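Local coordinates for protein alpha-rhamnosidase (Dictyoglomus thermophilum, PDB 6I60) that probably hydrolyses terminal non-reducing alpha-L-rhamnose residues from alpha-L-rhamnosides, as a glycoside hydrolase able to remove rhamnose from natural flavonoids, at residues S883-V888 with S936-M941. Numbering follows the deposited sequence.
Sequences SMRISV and SYNFYM
In one sheet of the C-terminal beta sandwich, the adjacent antiparallel strands 883-888 and 936-941 join through two hydrogen-bonded pairs, M884 with F939 and I886 with Y937. F939 N gives a nearly straight bond to M884 O at 2.7 Å, whereas the return bond from M884 N to F939 O is weak, bent to 127° at the hydrogen. Around I886 both bonds are sound: I886 N reaches Y937 O at 3.0 Å, and Y937 N reaches I886 O at 3.1 Å. In the non-hydrogen-bonded pair R885 and N938 the CA atoms lie nearer each other than in those two pairs, and R885 CA makes a CA-H...O contact with Y937 O. On this face R885 runs alongside N938, its CG 3.5 Å from N938 ND2, with the guanidinium and amide planes turned 70° apart. With CG anti to the backbone N (chi1 -175°) and the chain extended as far as NE, the guanidinium reaches S936, whose CB lies over one of its faces, and NH1 makes a long, weak ion pair with E872 OE2. A serine in place of R885 would probably strip the N938 amide of most of its aliphatic flank, S936 CB of the guanidinium and E872 of its partner. At the S887 and S936 pair, on the same face, the two OG atoms share a hydrogen bond of 3.3 Å. The face carrying M884, I886, Y937 and F939 is largely apolar: I886 CG1 meets the edges of two rings, touching F939 CE1 at 4.1 Å and Y937 CD1 at 4.2 Å. This buried face packs against the second sheet of the sandwich, where I886 and M884 rest on V896 of strand 893-899, and F939 and Y937 on V932 of strand 927-932. Within their own sheet, strand 883-888 is also hydrogen-bonded to strand 869-877, while Y940 bonds to K908 of strand 908-909.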
ATOM      1  N   SER A 883     -26.833   3.724 -22.075  1.00 65.35           N
ATOM      2  CA  SER A 883     -26.958   4.649 -20.959  1.00 64.40           C
ATOM      3  C   SER A 883     -25.586   4.987 -20.384  1.00 58.46           C
ATOM      4  O   SER A 883     -24.617   4.240 -20.538  1.00 59.14           O
ATOM      5  CB  SER A 883     -27.851   4.059 -19.865  1.00 63.53           C
ATOM      6  OG  SER A 883     -29.175   3.862 -20.331  1.00 68.25           O
ATOM      7  N   MET A 884     -25.516   6.135 -19.714  1.00 54.10           N
ATOM      8  CA  MET A 884     -24.285   6.556 -19.058  1.00 54.11           C
ATOM      9  C   MET A 884     -24.615   7.579 -17.984  1.00 57.92           C
ATOM     10  O   MET A 884     -25.268   8.588 -18.268  1.00 58.63           O
ATOM     11  CB  MET A 884     -23.292   7.140 -20.066  1.00 56.82           C
ATOM     12  CG  MET A 884     -21.844   7.024 -19.631  1.00 57.23           C
ATOM     13  SD  MET A 884     -20.701   7.728 -20.831  1.00 74.09           S
ATOM     14  CE  MET A 884     -21.551   7.367 -22.361  1.00 51.25           C
ATOM     15  N   ARG A 885     -24.167   7.319 -16.756  1.00 54.27           N
ATOM     16  CA  ARG A 885     -24.367   8.229 -15.635  1.00 56.04           C
ATOM     17  C   ARG A 885     -23.026   8.489 -14.971  1.00 54.52           C
ATOM     18  O   ARG A 885     -22.370   7.551 -14.506  1.00 52.21           O
ATOM     19  CB  ARG A 885     -25.363   7.661 -14.621  1.00 52.23           C
ATOM     20  CG  ARG A 885     -25.691   8.618 -13.488  1.00 56.35           C
ATOM     21  CD  ARG A 885     -26.384   7.909 -12.339  1.00 60.96           C
ATOM     22  NE  ARG A 885     -27.053   8.849 -11.445  1.00 67.30           N
ATOM     23  CZ  ARG A 885     -26.528   9.310 -10.314  1.00 66.33           C
ATOM     24  NH1 ARG A 885     -25.320   8.919  -9.934  1.00 61.75           N
ATOM     25  NH2 ARG A 885     -27.214  10.162  -9.564  1.00 71.05           N
ATOM     26  N   ILE A 886     -22.621   9.757 -14.922  1.00 56.25           N
ATOM     27  CA  ILE A 886     -21.340  10.139 -14.344  1.00 57.25           C
ATOM     28  C   ILE A 886     -21.580  11.089 -13.179  1.00 50.91           C
ATOM     29  O   ILE A 886     -22.648  11.691 -13.039  1.00 49.41           O
ATOM     30  CB  ILE A 886     -20.398  10.784 -15.381  1.00 52.11           C
ATOM     31  CG1 ILE A 886     -20.932  12.154 -15.806  1.00 55.30           C
ATOM     32  CG2 ILE A 886     -20.224   9.872 -16.587  1.00 54.70           C
ATOM     33  CD1 ILE A 886     -19.881  13.052 -16.427  1.00 55.12           C
ATOM     34  N   SER A 887     -20.561  11.212 -12.333  1.00 50.40           N
ATOM     35  CA  SER A 887     -20.595  12.122 -11.195  1.00 52.63           C
ATOM     36  C   SER A 887     -19.241  12.803 -11.082  1.00 56.54           C
ATOM     37  O   SER A 887     -18.211  12.128 -10.983  1.00 52.70           O
ATOM     38  CB  SER A 887     -20.940  11.379  -9.902  1.00 49.10           C
ATOM     39  OG  SER A 887     -22.337  11.168  -9.803  1.00 61.56           O
ATOM     40  N   VAL A 888     -19.243  14.132 -11.106  1.00 47.22           N
ATOM     41  CA  VAL A 888     -18.031  14.934 -11.022  1.00 56.16           C
ATOM     42  C   VAL A 888     -18.118  15.773  -9.746  1.00 58.41           C
ATOM     43  O   VAL A 888     -19.104  16.484  -9.562  1.00 56.64           O
ATOM     44  CB  VAL A 888     -17.836  15.844 -12.244  1.00 57.32           C
ATOM     45  CG1 VAL A 888     -16.455  16.485 -12.220  1.00 49.79           C
ATOM     46  CG2 VAL A 888     -18.050  15.056 -13.529  1.00 57.48           C
ATOM     47  N   SER A 936     -23.940  15.539 -11.214  1.00 63.65           N
ATOM     48  CA  SER A 936     -24.319  14.247 -11.767  1.00 58.86           C
ATOM     49  C   SER A 936     -25.089  14.445 -13.066  1.00 53.38           C
ATOM     50  O   SER A 936     -25.958  15.317 -13.156  1.00 60.84           O
ATOM     51  CB  SER A 936     -25.168  13.449 -10.772  1.00 63.49           C
ATOM     52  OG  SER A 936     -24.597  13.483  -9.477  1.00 72.23           O
ATOM     53  N   TYR A 937     -24.770  13.628 -14.068  1.00 50.48           N
ATOM     54  CA  TYR A 937     -25.381  13.749 -15.383  1.00 51.33           C
ATOM     55  C   TYR A 937     -25.743  12.369 -15.912  1.00 64.14           C
ATOM     56  O   TYR A 937     -25.068  11.377 -15.622  1.00 58.80           O
ATOM     57  CB  TYR A 937     -24.448  14.454 -16.378  1.00 55.19           C
ATOM     58  CG  TYR A 937     -23.945  15.801 -15.913  1.00 57.89           C
ATOM     59  CD1 TYR A 937     -22.770  15.910 -15.182  1.00 57.69           C
ATOM     60  CD2 TYR A 937     -24.641  16.965 -16.210  1.00 52.90           C
ATOM     61  CE1 TYR A 937     -22.305  17.136 -14.756  1.00 56.86           C
ATOM     62  CE2 TYR A 937     -24.183  18.196 -15.788  1.00 54.65           C
ATOM     63  CZ  TYR A 937     -23.014  18.277 -15.062  1.00 53.44           C
ATOM     64  OH  TYR A 937     -22.551  19.501 -14.640  1.00 59.83           O
ATOM     65  N   ASN A 938     -26.818  12.323 -16.699  1.00 64.57           N
ATOM     66  CA  ASN A 938     -27.288  11.102 -17.344  1.00 58.64           C
ATOM     67  C   ASN A 938     -27.342  11.339 -18.846  1.00 61.59           C
ATOM     68  O   ASN A 938     -28.037  12.248 -19.310  1.00 62.79           O
ATOM     69  CB  ASN A 938     -28.665  10.693 -16.815  1.00 57.04           C
ATOM     70  CG  ASN A 938     -28.643  10.343 -15.340  1.00 57.71           C
ATOM     71  OD1 ASN A 938     -28.529  11.220 -14.486  1.00 64.19           O
ATOM     72  ND2 ASN A 938     -28.752   9.055 -15.036  1.00 57.94           N
ATOM     73  N   PHE A 939     -26.611  10.522 -19.601  1.00 59.26           N
ATOM     74  CA  PHE A 939     -26.552  10.629 -21.051  1.00 61.89           C
ATOM     75  C   PHE A 939     -27.178   9.396 -21.688  1.00 61.00           C
ATOM     76  O   PHE A 939     -27.022   8.277 -21.187  1.00 61.43           O
ATOM     77  CB  PHE A 939     -25.106  10.800 -21.525  1.00 65.90           C
ATOM     78  CG  PHE A 939     -24.421  12.004 -20.944  1.00 66.77           C
ATOM     79  CD1 PHE A 939     -23.557  11.875 -19.867  1.00 66.87           C
ATOM     80  CD2 PHE A 939     -24.648  13.267 -21.466  1.00 67.54           C
ATOM     81  CE1 PHE A 939     -22.928  12.982 -19.325  1.00 56.17           C
ATOM     82  CE2 PHE A 939     -24.021  14.379 -20.929  1.00 68.45           C
ATOM     83  CZ  PHE A 939     -23.160  14.236 -19.857  1.00 58.45           C
ATOM     84  N   TYR A 940     -27.886   9.605 -22.797  1.00 61.49           N
ATOM     85  CA  TYR A 940     -28.665   8.554 -23.444  1.00 61.62           C
ATOM     86  C   TYR A 940     -28.395   8.575 -24.942  1.00 66.53           C
ATOM     87  O   TYR A 940     -28.895   9.455 -25.648  1.00 75.24           O
ATOM     88  CB  TYR A 940     -30.158   8.741 -23.182  1.00 64.34           C
ATOM     89  CG  TYR A 940     -30.566   8.610 -21.737  1.00 65.84           C
ATOM     90  CD1 TYR A 940     -30.740   9.735 -20.941  1.00 62.96           C
ATOM     91  CD2 TYR A 940     -30.800   7.364 -21.173  1.00 62.35           C
ATOM     92  CE1 TYR A 940     -31.124   9.621 -19.619  1.00 59.45           C
ATOM     93  CE2 TYR A 940     -31.184   7.240 -19.856  1.00 59.49           C
ATOM     94  CZ  TYR A 940     -31.344   8.371 -19.084  1.00 59.50           C
ATOM     95  OH  TYR A 940     -31.728   8.249 -17.769  1.00 73.73           O
ATOM     96  N   MET A 941     -27.686   7.573 -25.437  1.00 66.62           N
ATOM     97  CA  MET A 941     -27.424   7.429 -26.857  1.00 68.47           C
ATOM     98  C   MET A 941     -28.398   6.406 -27.369  1.00 65.67           C
ATOM     99  O   MET A 941     -28.238   5.247 -27.098  1.00 65.88           O
ATOM    100  CB  MET A 941     -26.035   6.908 -27.076  1.00 60.97           C
ATOM    101  CG  MET A 941     -25.280   7.704 -28.086  1.00 65.92           C
ATOM    102  SD  MET A 941     -24.467   6.633 -29.226  1.00 67.35           S
ATOM    103  CE  MET A 941     -23.009   7.574 -29.546  1.00 68.92           C
TER